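Local coordinates for CYTH domain-containing protein (Pyrococcus horikoshii, PDB 2EEN) that is of unknown function but, as a CYTH-domain protein related to class IV adenylate cyclases, probably binds a triphosphate-like substrate and metal ions in an antiparallel beta tunnel, at residues V107-T121 / L124-T138. Residues are numbered along the deposited sequence; the frame is centred on the assembly and turned at random.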
ATOM      1  N   VAL A 107      13.141 -13.577   1.692  1.00 18.40           N
ATOM      2  CA  VAL A 107      14.293 -13.538   2.578  1.00 17.03           C
ATOM      3  C   VAL A 107      13.814 -13.782   3.998  1.00 15.68           C
ATOM      4  O   VAL A 107      12.952 -13.073   4.501  1.00 16.70           O
ATOM      5  CB  VAL A 107      15.013 -12.172   2.495  1.00 17.09           C
ATOM      6  CG1 VAL A 107      16.235 -12.169   3.404  1.00 18.96           C
ATOM      7  CG2 VAL A 107      15.419 -11.888   1.056  1.00 19.12           C
ATOM      8  N   VAL A 108      14.372 -14.806   4.634  1.00 15.52           N
ATOM      9  CA  VAL A 108      13.990 -15.157   5.995  1.00 15.27           C
ATOM     10  C   VAL A 108      15.169 -15.024   6.932  1.00 15.66           C
ATOM     11  O   VAL A 108      16.273 -15.457   6.610  1.00 16.52           O
ATOM     12  CB  VAL A 108      13.486 -16.607   6.064  1.00 16.78           C
ATOM     13  CG1 VAL A 108      13.072 -16.948   7.488  1.00 18.57           C
ATOM     14  CG2 VAL A 108      12.325 -16.795   5.107  1.00 18.46           C
ATOM     15  N   LYS A 109      14.937 -14.434   8.099  1.00 14.74           N
ATOM     16  CA  LYS A 109      16.017 -14.275   9.055  1.00 14.72           C
ATOM     17  C   LYS A 109      15.492 -14.063  10.462  1.00 15.88           C
ATOM     18  O   LYS A 109      14.296 -13.854  10.674  1.00 17.17           O
ATOM     19  CB  LYS A 109      16.873 -13.063   8.680  1.00 14.15           C
ATOM     20  CG  LYS A 109      16.121 -11.731   8.836  1.00 13.69           C
ATOM     21  CD  LYS A 109      17.037 -10.524   8.603  1.00 15.80           C
ATOM     22  CE  LYS A 109      16.294  -9.213   8.831  1.00 19.22           C
ATOM     23  NZ  LYS A 109      15.245  -8.964   7.796  1.00 18.07           N
ATOM     24  N   THR A 110      16.400 -14.148  11.427  1.00 16.78           N
ATOM     25  CA  THR A 110      16.044 -13.862  12.804  1.00 15.99           C
ATOM     26  C   THR A 110      16.857 -12.607  13.072  1.00 17.62           C
ATOM     27  O   THR A 110      17.925 -12.416  12.486  1.00 18.27           O
ATOM     28  CB  THR A 110      16.432 -14.988  13.786  1.00 18.91           C
ATOM     29  OG1 THR A 110      17.840 -15.227  13.745  1.00 20.02           O
ATOM     30  CG2 THR A 110      15.685 -16.259  13.435  1.00 20.72           C
ATOM     31  N   ARG A 111      16.337 -11.735  13.923  1.00 17.09           N
ATOM     32  CA  ARG A 111      17.016 -10.486  14.218  1.00 18.68           C
ATOM     33  C   ARG A 111      16.910 -10.184  15.698  1.00 20.13           C
ATOM     34  O   ARG A 111      15.811 -10.081  16.240  1.00 19.50           O
ATOM     35  CB  ARG A 111      16.414  -9.366  13.366  1.00 20.11           C
ATOM     36  CG  ARG A 111      16.787  -7.947  13.801  1.00 22.63           C
ATOM     37  CD  ARG A 111      16.383  -6.918  12.751  1.00 23.15           C
ATOM     38  NE  ARG A 111      17.266  -6.962  11.584  1.00 22.52           N
ATOM     39  CZ  ARG A 111      17.087  -6.257  10.471  1.00 25.41           C
ATOM     40  NH1 ARG A 111      16.044  -5.440  10.350  1.00 26.37           N
ATOM     41  NH2 ARG A 111      17.961  -6.359   9.477  1.00 20.67           N
ATOM     42  N   GLU A 112      18.060 -10.067  16.351  1.00 18.93           N
ATOM     43  CA  GLU A 112      18.086  -9.742  17.771  1.00 18.53           C
ATOM     44  C   GLU A 112      18.464  -8.269  17.808  1.00 18.11           C
ATOM     45  O   GLU A 112      19.521  -7.894  17.310  1.00 16.77           O
ATOM     46  CB  GLU A 112      19.130 -10.564  18.518  1.00 20.01           C
ATOM     47  CG  GLU A 112      18.725 -12.004  18.796  1.00 24.39           C
ATOM     48  CD  GLU A 112      19.834 -12.799  19.467  1.00 27.87           C
ATOM     49  OE1 GLU A 112      20.566 -12.223  20.301  1.00 29.01           O
ATOM     50  OE2 GLU A 112      19.971 -14.004  19.171  1.00 30.52           O
ATOM     51  N   LYS A 113      17.599  -7.444  18.392  1.00 16.25           N
ATOM     52  CA  LYS A 113      17.837  -6.006  18.466  1.00 15.73           C
ATOM     53  C   LYS A 113      18.449  -5.598  19.794  1.00 15.09           C
ATOM     54  O   LYS A 113      18.030  -6.071  20.851  1.00 15.79           O
ATOM     55  CB  LYS A 113      16.528  -5.241  18.277  1.00 18.91           C
ATOM     56  CG  LYS A 113      15.892  -5.365  16.907  1.00 25.08           C
ATOM     57  CD  LYS A 113      14.666  -4.460  16.834  1.00 27.86           C
ATOM     58  CE  LYS A 113      13.990  -4.510  15.478  1.00 31.09           C
ATOM     59  NZ  LYS A 113      12.788  -3.631  15.461  1.00 32.33           N
ATOM     60  N   TYR A 114      19.431  -4.707  19.719  1.00 12.83           N
ATOM     61  CA  TYR A 114      20.133  -4.204  20.892  1.00 14.27           C
ATOM     62  C   TYR A 114      20.182  -2.690  20.913  1.00 13.04           C
ATOM     63  O   TYR A 114      20.374  -2.046  19.886  1.00 16.24           O
ATOM     64  CB  TYR A 114      21.565  -4.751  20.919  1.00 13.48           C
ATOM     65  CG  TYR A 114      21.604  -6.226  21.175  1.00 17.24           C
ATOM     66  CD1 TYR A 114      21.366  -7.137  20.142  1.00 15.75           C
ATOM     67  CD2 TYR A 114      21.775  -6.721  22.469  1.00 17.58           C
ATOM     68  CE1 TYR A 114      21.289  -8.497  20.394  1.00 18.35           C
ATOM     69  CE2 TYR A 114      21.694  -8.084  22.729  1.00 19.90           C
ATOM     70  CZ  TYR A 114      21.448  -8.964  21.685  1.00 19.31           C
ATOM     71  OH  TYR A 114      21.332 -10.313  21.937  1.00 25.37           O
ATOM     72  N   TYR A 115      19.997  -2.123  22.101  1.00 13.86           N
ATOM     73  CA  TYR A 115      20.046  -0.680  22.284  1.00 13.94           C
ATOM     74  C   TYR A 115      21.507  -0.248  22.427  1.00 14.19           C
ATOM     75  O   TYR A 115      22.210  -0.733  23.304  1.00 15.26           O
ATOM     76  CB  TYR A 115      19.289  -0.299  23.558  1.00 15.54           C
ATOM     77  CG  TYR A 115      19.358   1.173  23.899  1.00 14.35           C
ATOM     78  CD1 TYR A 115      18.426   2.072  23.387  1.00 16.92           C
ATOM     79  CD2 TYR A 115      20.356   1.666  24.737  1.00 16.20           C
ATOM     80  CE1 TYR A 115      18.484   3.429  23.709  1.00 17.10           C
ATOM     81  CE2 TYR A 115      20.422   3.024  25.060  1.00 15.19           C
ATOM     82  CZ  TYR A 115      19.485   3.890  24.544  1.00 15.94           C
ATOM     83  OH  TYR A 115      19.545   5.224  24.873  1.00 19.43           O
ATOM     84  N   VAL A 116      21.967   0.652  21.562  1.00 13.80           N
ATOM     85  CA  VAL A 116      23.348   1.133  21.636  1.00 14.12           C
ATOM     86  C   VAL A 116      23.381   2.462  22.368  1.00 15.46           C
ATOM     87  O   VAL A 116      24.077   2.617  23.375  1.00 17.19           O
ATOM     88  CB  VAL A 116      23.945   1.305  20.233  1.00 15.17           C
ATOM     89  CG1 VAL A 116      25.337   1.936  20.318  1.00 19.69           C
ATOM     90  CG2 VAL A 116      24.028  -0.045  19.564  1.00 16.82           C
ATOM     91  N   GLU A 117      22.640   3.425  21.838  1.00 14.92           N
ATOM     92  CA  GLU A 117      22.524   4.737  22.451  1.00 18.14           C
ATOM     93  C   GLU A 117      21.229   5.343  21.959  1.00 16.53           C
ATOM     94  O   GLU A 117      20.499   4.713  21.197  1.00 15.24           O
ATOM     95  CB  GLU A 117      23.730   5.624  22.131  1.00 22.85           C
ATOM     96  CG  GLU A 117      24.135   5.691  20.688  1.00 29.78           C
ATOM     97  CD  GLU A 117      25.450   6.434  20.519  1.00 33.45           C
ATOM     98  OE1 GLU A 117      26.506   5.896  20.924  1.00 37.22           O
ATOM     99  OE2 GLU A 117      25.422   7.563  19.997  1.00 36.93           O
ATOM    100  N   LYS A 118      20.914   6.551  22.397  1.00 16.68           N
ATOM    101  CA  LYS A 118      19.654   7.131  21.988  1.00 18.37           C
ATOM    102  C   LYS A 118      19.533   7.188  20.476  1.00 17.62           C
ATOM    103  O   LYS A 118      20.357   7.795  19.796  1.00 18.72           O
ATOM    104  CB  LYS A 118      19.486   8.525  22.577  1.00 20.54           C
ATOM    105  CG  LYS A 118      18.120   9.112  22.289  1.00 21.85           C
ATOM    106  CD  LYS A 118      17.926  10.440  22.989  1.00 22.80           C
ATOM    107  CE  LYS A 118      16.556  11.006  22.690  1.00 22.63           C
ATOM    108  NZ  LYS A 118      16.427  11.379  21.257  1.00 23.47           N
ATOM    109  N   GLY A 119      18.508   6.526  19.959  1.00 17.90           N
ATOM    110  CA  GLY A 119      18.277   6.534  18.529  1.00 17.05           C
ATOM    111  C   GLY A 119      19.209   5.666  17.713  1.00 19.13           C
ATOM    112  O   GLY A 119      19.177   5.726  16.485  1.00 19.21           O
ATOM    113  N   VAL A 120      20.039   4.867  18.376  1.00 15.48           N
ATOM    114  CA  VAL A 120      20.961   3.983  17.660  1.00 15.83           C
ATOM    115  C   VAL A 120      20.728   2.547  18.097  1.00 15.39           C
ATOM    116  O   VAL A 120      20.793   2.230  19.292  1.00 15.26           O
ATOM    117  CB  VAL A 120      22.425   4.343  17.921  1.00 15.11           C
ATOM    118  CG1 VAL A 120      23.328   3.441  17.085  1.00 15.71           C
ATOM    119  CG2 VAL A 120      22.671   5.813  17.570  1.00 18.30           C
ATOM    120  N   THR A 121      20.460   1.684  17.122  1.00 14.28           N
ATOM    121  CA  THR A 121      20.185   0.286  17.396  1.00 15.19           C
ATOM    122  C   THR A 121      21.052  -0.649  16.562  1.00 15.79           C
ATOM    123  O   THR A 121      21.367  -0.358  15.413  1.00 15.48           O
ATOM    124  CB  THR A 121      18.701  -0.037  17.098  1.00 19.98           C
ATOM    125  OG1 THR A 121      17.865   0.856  17.843  1.00 25.26           O
ATOM    126  CG2 THR A 121      18.370  -1.474  17.487  1.00 23.07           C
ATOM    127  N   LEU A 124      21.483  -8.262  15.344  1.00 13.28           N
ATOM    128  CA  LEU A 124      22.283  -9.436  15.032  1.00 14.58           C
ATOM    129  C   LEU A 124      21.359 -10.247  14.144  1.00 15.76           C
ATOM    130  O   LEU A 124      20.311 -10.711  14.589  1.00 16.54           O
ATOM    131  CB  LEU A 124      22.624 -10.221  16.295  1.00 17.09           C
ATOM    132  CG  LEU A 124      23.341  -9.430  17.387  1.00 16.87           C
ATOM    133  CD1 LEU A 124      23.749 -10.394  18.488  1.00 17.40           C
ATOM    134  CD2 LEU A 124      24.556  -8.706  16.808  1.00 18.29           C
ATOM    135  N   ASP A 125      21.744 -10.393  12.880  1.00 14.86           N
ATOM    136  CA  ASP A 125      20.922 -11.110  11.914  1.00 15.55           C
ATOM    137  C   ASP A 125      21.452 -12.479  11.528  1.00 13.50           C
ATOM    138  O   ASP A 125      22.626 -12.632  11.226  1.00 16.63           O
ATOM    139  CB  ASP A 125      20.784 -10.297  10.623  1.00 15.89           C
ATOM    140  CG  ASP A 125      20.126  -8.952  10.829  1.00 19.44           C
ATOM    141  OD1 ASP A 125      19.537  -8.711  11.908  1.00 22.14           O
ATOM    142  OD2 ASP A 125      20.191  -8.134   9.889  1.00 18.30           O
ATOM    143  N   GLU A 126      20.571 -13.475  11.546  1.00 13.87           N
ATOM    144  CA  GLU A 126      20.923 -14.829  11.118  1.00 14.35           C
ATOM    145  C   GLU A 126      20.018 -15.000   9.910  1.00 12.94           C
ATOM    146  O   GLU A 126      18.831 -15.270  10.055  1.00 14.16           O
ATOM    147  CB  GLU A 126      20.564 -15.860  12.187  1.00 17.72           C
ATOM    148  CG  GLU A 126      20.935 -17.280  11.809  1.00 24.53           C
ATOM    149  CD  GLU A 126      22.438 -17.494  11.750  1.00 27.58           C
ATOM    150  OE1 GLU A 126      23.089 -17.405  12.813  1.00 29.86           O
ATOM    151  OE2 GLU A 126      22.969 -17.748  10.648  1.00 26.90           O
ATOM    152  N   VAL A 127      20.585 -14.831   8.721  1.00 12.68           N
ATOM    153  CA  VAL A 127      19.819 -14.893   7.482  1.00 14.60           C
ATOM    154  C   VAL A 127      19.899 -16.251   6.816  1.00 14.09           C
ATOM    155  O   VAL A 127      20.987 -16.743   6.525  1.00 16.13           O
ATOM    156  CB  VAL A 127      20.329 -13.817   6.506  1.00 15.79           C
ATOM    157  CG1 VAL A 127      19.473 -13.766   5.255  1.00 15.04           C
ATOM    158  CG2 VAL A 127      20.341 -12.461   7.216  1.00 15.89           C
ATOM    159  N   GLU A 128      18.739 -16.850   6.575  1.00 14.47           N
ATOM    160  CA  GLU A 128      18.687 -18.156   5.927  1.00 16.35           C
ATOM    161  C   GLU A 128      19.324 -18.051   4.544  1.00 16.83           C
ATOM    162  O   GLU A 128      19.017 -17.140   3.768  1.00 17.24           O
ATOM    163  CB  GLU A 128      17.240 -18.637   5.801  1.00 17.97           C
ATOM    164  CG  GLU A 128      16.536 -18.827   7.133  1.00 23.04           C
ATOM    165  CD  GLU A 128      15.250 -19.629   7.004  1.00 25.45           C
ATOM    166  OE1 GLU A 128      14.765 -19.795   5.867  1.00 28.30           O
ATOM    167  OE2 GLU A 128      14.725 -20.086   8.042  1.00 29.20           O
ATOM    168  N   GLY A 129      20.234 -18.974   4.254  1.00 16.66           N
ATOM    169  CA  GLY A 129      20.893 -18.971   2.962  1.00 17.46           C
ATOM    170  C   GLY A 129      22.090 -18.048   2.832  1.00 19.26           C
ATOM    171  O   GLY A 129      22.743 -18.049   1.790  1.00 19.93           O
ATOM    172  N   LEU A 130      22.380 -17.258   3.866  1.00 17.88           N
ATOM    173  CA  LEU A 130      23.520 -16.342   3.829  1.00 19.09           C
ATOM    174  C   LEU A 130      24.413 -16.424   5.061  1.00 21.17           C
ATOM    175  O   LEU A 130      25.638 -16.440   4.940  1.00 25.40           O
ATOM    176  CB  LEU A 130      23.058 -14.894   3.665  1.00 18.30           C
ATOM    177  CG  LEU A 130      22.435 -14.428   2.354  1.00 18.72           C
ATOM    178  CD1 LEU A 130      22.184 -12.934   2.487  1.00 16.79           C
ATOM    179  CD2 LEU A 130      23.361 -14.697   1.164  1.00 17.54           C
ATOM    180  N   GLY A 131      23.809 -16.466   6.245  1.00 18.30           N
ATOM    181  CA  GLY A 131      24.602 -16.547   7.456  1.00 17.98           C
ATOM    182  C   GLY A 131      24.410 -15.370   8.389  1.00 17.42           C
ATOM    183  O   GLY A 131      23.393 -14.680   8.336  1.00 17.01           O
ATOM    184  N   LYS A 132      25.404 -15.133   9.237  1.00 17.44           N
ATOM    185  CA  LYS A 132      25.349 -14.055  10.219  1.00 17.12           C
ATOM    186  C   LYS A 132      25.832 -12.685   9.755  1.00 16.33           C
ATOM    187  O   LYS A 132      26.875 -12.553   9.111  1.00 16.76           O
ATOM    188  CB  LYS A 132      26.155 -14.446  11.458  1.00 19.10           C
ATOM    189  CG  LYS A 132      25.630 -15.653  12.198  1.00 21.16           C
ATOM    190  CD  LYS A 132      26.518 -15.975  13.392  1.00 23.06           C
ATOM    191  CE  LYS A 132      25.863 -16.983  14.324  1.00 25.83           C
ATOM    192  NZ  LYS A 132      25.501 -18.245  13.628  1.00 26.57           N
ATOM    193  N   PHE A 133      25.055 -11.666  10.105  1.00 15.82           N
ATOM    194  CA  PHE A 133      25.382 -10.283   9.784  1.00 15.27           C
ATOM    195  C   PHE A 133      25.037  -9.427  10.986  1.00 16.85           C
ATOM    196  O   PHE A 133      24.329  -9.863  11.898  1.00 16.08           O
ATOM    197  CB  PHE A 133      24.560  -9.758   8.608  1.00 16.56           C
ATOM    198  CG  PHE A 133      24.878 -10.411   7.302  1.00 16.27           C
ATOM    199  CD1 PHE A 133      24.442 -11.701   7.039  1.00 16.28           C
ATOM    200  CD2 PHE A 133      25.604  -9.732   6.334  1.00 18.62           C
ATOM    201  CE1 PHE A 133      24.728 -12.315   5.825  1.00 17.14           C
ATOM    202  CE2 PHE A 133      25.899 -10.336   5.107  1.00 19.93           C
ATOM    203  CZ  PHE A 133      25.455 -11.630   4.856  1.00 18.80           C
ATOM    204  N   ILE A 134      25.551  -8.207  10.977  1.00 17.32           N
ATOM    205  CA  ILE A 134      25.256  -7.262  12.031  1.00 16.76           C
ATOM    206  C   ILE A 134      24.930  -5.945  11.350  1.00 18.43           C
ATOM    207  O   ILE A 134      25.633  -5.500  10.438  1.00 18.21           O
ATOM    208  CB  ILE A 134      26.436  -7.079  13.008  1.00 17.41           C
ATOM    209  CG1 ILE A 134      26.034  -6.069  14.092  1.00 16.47           C
ATOM    210  CG2 ILE A 134      27.688  -6.627  12.261  1.00 17.99           C
ATOM    211  CD1 ILE A 134      26.983  -6.006  15.258  1.00 18.14           C
ATOM    212  N   GLU A 135      23.828  -5.339  11.766  1.00 15.77           N
ATOM    213  CA  GLU A 135      23.426  -4.072  11.197  1.00 17.89           C
ATOM    214  C   GLU A 135      23.339  -3.054  12.310  1.00 15.70           C
ATOM    215  O   GLU A 135      23.182  -3.412  13.478  1.00 18.65           O
ATOM    216  CB  GLU A 135      22.069  -4.194  10.497  1.00 21.43           C
ATOM    217  CG  GLU A 135      22.138  -4.899   9.145  1.00 24.99           C
ATOM    218  CD  GLU A 135      20.824  -4.850   8.377  1.00 28.95           C
ATOM    219  OE1 GLU A 135      20.054  -3.884   8.562  1.00 32.28           O
ATOM    220  OE2 GLU A 135      20.567  -5.767   7.567  1.00 31.35           O
ATOM    221  N   ILE A 136      23.490  -1.793  11.937  1.00 16.35           N
ATOM    222  CA  ILE A 136      23.379  -0.696  12.881  1.00 16.17           C
ATOM    223  C   ILE A 136      22.666   0.431  12.151  1.00 17.68           C
ATOM    224  O   ILE A 136      22.877   0.649  10.952  1.00 16.99           O
ATOM    225  CB  ILE A 136      24.763  -0.236  13.405  1.00 15.19           C
ATOM    226  CG1 ILE A 136      24.562   0.763  14.551  1.00 16.06           C
ATOM    227  CG2 ILE A 136      25.593   0.371  12.271  1.00 15.03           C
ATOM    228  CD1 ILE A 136      25.820   1.003  15.377  1.00 13.25           C
ATOM    229  N   GLU A 137      21.799   1.137  12.864  1.00 15.69           N
ATOM    230  CA  GLU A 137      21.045   2.218  12.255  1.00 19.46           C
ATOM    231  C   GLU A 137      20.730   3.347  13.210  1.00 20.03           C
ATOM    232  O   GLU A 137      20.676   3.160  14.429  1.00 19.13           O
ATOM    233  CB  GLU A 137      19.726   1.687  11.702  1.00 22.26           C
ATOM    234  CG  GLU A 137      18.910   0.944  12.749  1.00 30.54           C
ATOM    235  CD  GLU A 137      17.425   0.953  12.455  1.00 35.39           C
ATOM    236  OE1 GLU A 137      16.776   1.988  12.718  1.00 40.86           O
ATOM    237  OE2 GLU A 137      16.908  -0.070  11.963  1.00 40.09           O
ATOM    238  N   THR A 138      20.514   4.520  12.630  1.00 20.04           N
ATOM    239  CA  THR A 138      20.152   5.710  13.381  1.00 20.50           C
ATOM    240  C   THR A 138      19.510   6.671  12.397  1.00 22.96           C
ATOM    241  O   THR A 138      19.814   6.640  11.203  1.00 22.18           O
ATOM    242  CB  THR A 138      21.376   6.384  14.024  1.00 21.86           C
ATOM    243  OG1 THR A 138      20.930   7.432  14.898  1.00 23.30           O
ATOM    244  CG2 THR A 138      22.289   6.976  12.952  1.00 23.64           C
TER
HETATM  245  O   HOH W   1      16.409 -16.275   3.114  1.00 19.62           O
HETATM  246  O   HOH W   2      19.391 -13.360  15.091  1.00 21.11           O
HETATM  247  O   HOH W   3      20.466   9.515  17.584  1.00 30.44           O
HETATM  248  O   HOH W   4      17.475   2.845  15.859  1.00 35.93           O
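With chi1 at 166° the Arg111 chain sets off opposite the main-chain N, then bends at chi3 (-74°), which lays the guanidinium beside the carboxylate of Asp125, its cross-strand neighbour in a non-hydrogen-bonded pair. The grip is side-on and nearly straight: NE of Arg111 reaches OD1 of Asp125 at 2.9 Å, NH2 reaches OD2, and both oxygens are met on their syn side with the two planes 29° apart. NH2 of Arg111 also forms a longer salt bridge, 3.3 Å, to OE2 of Glu135, whose carboxylate is turned steeply against the guanidinium. Lys109 CE lies over one guanidinium face, offset toward the rim, while Lys109 NZ is hydrogen-bonded to His30; Tyr170 OH gives Asp125 OD2 a second partner. Put an alanine here in place of Arg111, and the carboxylates of Asp125 and Glu135 would probably lose the cation they share. On the other face of the sheet, CD1 of Leu124 packs obliquely on Tyr114 CE1 at 3.6 Å, and the Tyr114 hydroxyl donates to Glu112 OE1, an oxygen that also pairs with Arg19. Paired backbone bonds at Thr110-Glu126 and Glu112-Leu124 join strands 102-117 and 120-127, whereas those at Thr121-Glu137 join 120-127 to 131-139; Thr138 OG1 donates to Gly119 O from above the carbonyl plane. The result is two consecutive antiparallel hairpins, the first closed by a type II turn from Glu117 to Val120 beside a classic bulge. The charged face of Lys109, Arg111, Asp125 and Glu135 is as expected of the lining of the CYTH triphosphate tunnel, probably a site for phosphates and metal ions.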